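Local coordinates for protein imidazoleglycerol-phosphate dehydratase (Staphylococcus aureus subsp. aureus, PDB 2AE8) that catalyses the dehydration of imidazoleglycerol phosphate to imidazoleacetol phosphate, the sixth step of histidine biosynthesis, using a pair of divalent metal ions in each active site, at residues 124-129 / 186-191. Numbering follows the deposited sequence.
Sequences PMDETL and THHEIE. With MG (magnesium ion), chain L; MG (magnesium ion), chain T.
His188 is bound at both ring nitrogens: NE2 holds a magnesium ion at 2.2 Å, while ND1 donates to Glu127 OE2 at 2.9 Å with an N-H...O angle of 161°. The carboxylate accepts through its syn lone pair and lies nearly coplanar with the imidazole, 19° between planes. This carboxylate-histidine-metal arrangement fixes the rotation of the ring and probably makes NE2 a stronger donor to the metal. Asp126 approaches the same ring with its carboxylate steeply turned, OD2 3.3 Å from His188 CE1, and accepts a bond from a water on that magnesium; its charge is also paired with Arg166 of a neighbouring subunit. Both acids sit on the type II' turn of a beta hairpin, Met125 to Thr128, set against the N-terminal turns of helix 186-205, whose HHxxE sequence also supplies His187 and Glu191 to a second magnesium. His91 and Glu95 of that neighbour, with three waters, complete the coordination of the ion on His188, and its His92 also binds the other, placing the active site between subunits. Selenomethionine Met125, its chain bent at chi2 and chi3, brings CE over the CD2 part of the ring, on the same side as Asp126, 3.9 Å from His188 CD2 and 4.1 Å from Glu191 CD. In the second shell, Thr128 OG1 donates to Glu127 OE1 at 2.7 Å from above the carboxylate plane, and the backbone N of Asn185 binds the same oxygen.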
ATOM      1  N   PRO B 124     -19.607  34.394   6.239  1.00 27.37           N
ATOM      2  CA  PRO B 124     -20.284  33.119   6.254  1.00 27.29           C
ATOM      3  C   PRO B 124     -21.587  33.209   5.445  1.00 28.90           C
ATOM      4  O   PRO B 124     -22.241  34.275   5.409  1.00 27.96           O
ATOM      5  CB  PRO B 124     -20.583  32.929   7.731  1.00 27.12           C
ATOM      6  CG  PRO B 124     -20.893  34.383   8.213  1.00 27.09           C
ATOM      7  CD  PRO B 124     -20.083  35.283   7.328  1.00 27.20           C
HETATM    8  N   MSE B 125     -21.928  32.126   4.759  1.00 29.61           N
HETATM    9  CA  MSE B 125     -23.201  32.022   4.064  1.00 31.36           C
HETATM   10  C   MSE B 125     -23.711  30.617   4.315  1.00 30.25           C
HETATM   11  O   MSE B 125     -23.373  29.698   3.578  1.00 30.30           O
HETATM   12  CB  MSE B 125     -23.043  32.260   2.555  1.00 31.91           C
HETATM   13  CG  MSE B 125     -22.809  33.693   2.135  1.00 39.65           C
HETATM   14 SE   MSE B 125     -24.392  34.851   2.432  1.00 57.15          SE
HETATM   15  CE  MSE B 125     -25.750  33.729   1.594  1.00 47.17           C
ATOM     16  N   ASP B 126     -24.528  30.464   5.353  1.00 29.70           N
ATOM     17  CA  ASP B 126     -24.891  29.161   5.884  1.00 29.15           C
ATOM     18  C   ASP B 126     -23.636  28.277   6.004  1.00 28.47           C
ATOM     19  O   ASP B 126     -22.737  28.614   6.777  1.00 27.43           O
ATOM     20  CB  ASP B 126     -26.026  28.509   5.064  1.00 30.46           C
ATOM     21  CG  ASP B 126     -27.376  29.232   5.254  1.00 32.61           C
ATOM     22  OD1 ASP B 126     -27.545  29.916   6.283  1.00 36.95           O
ATOM     23  OD2 ASP B 126     -28.259  29.131   4.379  1.00 33.44           O
ATOM     24  N   GLU B 127     -23.572  27.186   5.234  1.00 27.48           N
ATOM     25  CA  GLU B 127     -22.461  26.221   5.305  1.00 27.46           C
ATOM     26  C   GLU B 127     -21.114  26.792   4.850  1.00 27.02           C
ATOM     27  O   GLU B 127     -20.047  26.293   5.223  1.00 27.09           O
ATOM     28  CB  GLU B 127     -22.805  24.961   4.486  1.00 28.05           C
ATOM     29  CG  GLU B 127     -22.588  25.071   2.941  1.00 27.89           C
ATOM     30  CD  GLU B 127     -23.443  26.132   2.242  1.00 31.13           C
ATOM     31  OE1 GLU B 127     -22.999  26.676   1.201  1.00 32.88           O
ATOM     32  OE2 GLU B 127     -24.552  26.436   2.730  1.00 31.96           O
ATOM     33  N   THR B 128     -21.168  27.846   4.043  1.00 26.10           N
ATOM     34  CA  THR B 128     -19.971  28.382   3.386  1.00 25.81           C
ATOM     35  C   THR B 128     -19.283  29.391   4.279  1.00 25.59           C
ATOM     36  O   THR B 128     -19.948  30.129   5.018  1.00 25.18           O
ATOM     37  CB  THR B 128     -20.357  29.072   2.069  1.00 26.03           C
ATOM     38  OG1 THR B 128     -20.720  28.075   1.119  1.00 26.98           O
ATOM     39  CG2 THR B 128     -19.195  29.901   1.490  1.00 26.95           C
ATOM     40  N   LEU B 129     -17.955  29.430   4.207  1.00 24.53           N
ATOM     41  CA  LEU B 129     -17.185  30.514   4.809  1.00 24.37           C
ATOM     42  C   LEU B 129     -16.111  30.946   3.811  1.00 24.73           C
ATOM     43  O   LEU B 129     -15.356  30.101   3.322  1.00 24.55           O
ATOM     44  CB  LEU B 129     -16.542  30.074   6.132  1.00 24.02           C
ATOM     45  CG  LEU B 129     -15.665  31.112   6.851  1.00 24.02           C
ATOM     46  CD1 LEU B 129     -16.500  32.286   7.410  1.00 24.14           C
ATOM     47  CD2 LEU B 129     -14.892  30.440   7.961  1.00 23.29           C
ATOM     48  N   THR B 186     -23.233  26.275  -4.147  1.00 24.33           N
ATOM     49  CA  THR B 186     -22.462  27.078  -5.084  1.00 24.80           C
ATOM     50  C   THR B 186     -22.915  28.543  -5.088  1.00 25.16           C
ATOM     51  O   THR B 186     -22.088  29.435  -5.197  1.00 24.42           O
ATOM     52  CB  THR B 186     -22.551  26.501  -6.507  1.00 25.12           C
ATOM     53  OG1 THR B 186     -22.261  25.099  -6.458  1.00 26.52           O
ATOM     54  CG2 THR B 186     -21.549  27.171  -7.440  1.00 25.79           C
ATOM     55  N   HIS B 187     -24.224  28.780  -4.982  1.00 25.62           N
ATOM     56  CA  HIS B 187     -24.742  30.148  -4.908  1.00 27.16           C
ATOM     57  C   HIS B 187     -24.150  30.846  -3.671  1.00 26.83           C
ATOM     58  O   HIS B 187     -23.653  31.967  -3.763  1.00 27.74           O
ATOM     59  CB  HIS B 187     -26.282  30.143  -4.872  1.00 27.84           C
ATOM     60  CG  HIS B 187     -26.892  31.504  -4.986  1.00 30.41           C
ATOM     61  ND1 HIS B 187     -27.616  31.906  -6.093  1.00 33.66           N
ATOM     62  CD2 HIS B 187     -26.863  32.568  -4.146  1.00 32.52           C
ATOM     63  CE1 HIS B 187     -28.021  33.155  -5.921  1.00 33.63           C
ATOM     64  NE2 HIS B 187     -27.583  33.576  -4.747  1.00 36.32           N
ATOM     65  N   HIS B 188     -24.164  30.152  -2.534  1.00 26.29           N
ATOM     66  CA  HIS B 188     -23.604  30.652  -1.293  1.00 25.51           C
ATOM     67  C   HIS B 188     -22.105  30.899  -1.416  1.00 25.27           C
ATOM     68  O   HIS B 188     -21.575  31.873  -0.864  1.00 23.34           O
ATOM     69  CB  HIS B 188     -23.837  29.649  -0.157  1.00 26.04           C
ATOM     70  CG  HIS B 188     -25.264  29.545   0.271  1.00 26.33           C
ATOM     71  ND1 HIS B 188     -25.690  28.621   1.193  1.00 26.44           N
ATOM     72  CD2 HIS B 188     -26.368  30.238  -0.109  1.00 27.71           C
ATOM     73  CE1 HIS B 188     -26.993  28.757   1.379  1.00 28.62           C
ATOM     74  NE2 HIS B 188     -27.428  29.732   0.599  1.00 27.06           N
ATOM     75  N   GLU B 189     -21.421  29.995  -2.122  1.00 24.28           N
ATOM     76  CA  GLU B 189     -19.976  30.075  -2.272  1.00 23.90           C
ATOM     77  C   GLU B 189     -19.595  31.352  -3.016  1.00 24.09           C
ATOM     78  O   GLU B 189     -18.741  32.107  -2.581  1.00 23.92           O
ATOM     79  CB  GLU B 189     -19.466  28.848  -3.044  1.00 23.96           C
ATOM     80  CG  GLU B 189     -19.350  27.559  -2.209  1.00 23.77           C
ATOM     81  CD  GLU B 189     -19.219  26.298  -3.074  1.00 24.75           C
ATOM     82  OE1 GLU B 189     -19.139  26.392  -4.325  1.00 25.02           O
ATOM     83  OE2 GLU B 189     -19.258  25.200  -2.494  1.00 25.42           O
ATOM     84  N   ILE B 190     -20.209  31.558  -4.168  1.00 24.33           N
ATOM     85  CA  ILE B 190     -19.954  32.740  -4.961  1.00 24.59           C
ATOM     86  C   ILE B 190     -20.374  34.018  -4.218  1.00 25.38           C
ATOM     87  O   ILE B 190     -19.652  35.014  -4.220  1.00 25.23           O
ATOM     88  CB  ILE B 190     -20.687  32.631  -6.305  1.00 24.61           C
ATOM     89  CG1 ILE B 190     -20.150  31.404  -7.072  1.00 23.20           C
ATOM     90  CG2 ILE B 190     -20.476  33.906  -7.119  1.00 23.96           C
ATOM     91  CD1 ILE B 190     -21.034  30.958  -8.240  1.00 23.55           C
ATOM     92  N   GLU B 191     -21.540  33.980  -3.590  1.00 26.13           N
ATOM     93  CA  GLU B 191     -22.032  35.142  -2.852  1.00 27.33           C
ATOM     94  C   GLU B 191     -21.114  35.532  -1.700  1.00 26.35           C
ATOM     95  O   GLU B 191     -20.787  36.709  -1.545  1.00 27.08           O
ATOM     96  CB  GLU B 191     -23.474  34.926  -2.383  1.00 27.61           C
ATOM     97  CG  GLU B 191     -24.039  36.097  -1.613  1.00 32.19           C
ATOM     98  CD  GLU B 191     -25.557  36.174  -1.674  1.00 37.71           C
ATOM     99  OE1 GLU B 191     -26.199  35.325  -2.331  1.00 39.26           O
ATOM    100  OE2 GLU B 191     -26.111  37.097  -1.054  1.00 41.80           O
TER
HETATM  101 MG    MG L1007     -27.950  35.564  -3.488  1.00 49.07          MG
HETATM  102 MG    MG T1005     -29.419  30.614   0.587  1.00 22.90          MG
HETATM  103  O   HOH W   1     -29.520  30.821   2.697  1.00 38.26           O
HETATM  104  O   HOH W   2     -28.785  32.836  -0.360  1.00 52.44           O
HETATM  105  O   HOH W   3     -30.282  28.687   1.293  1.00 46.14           O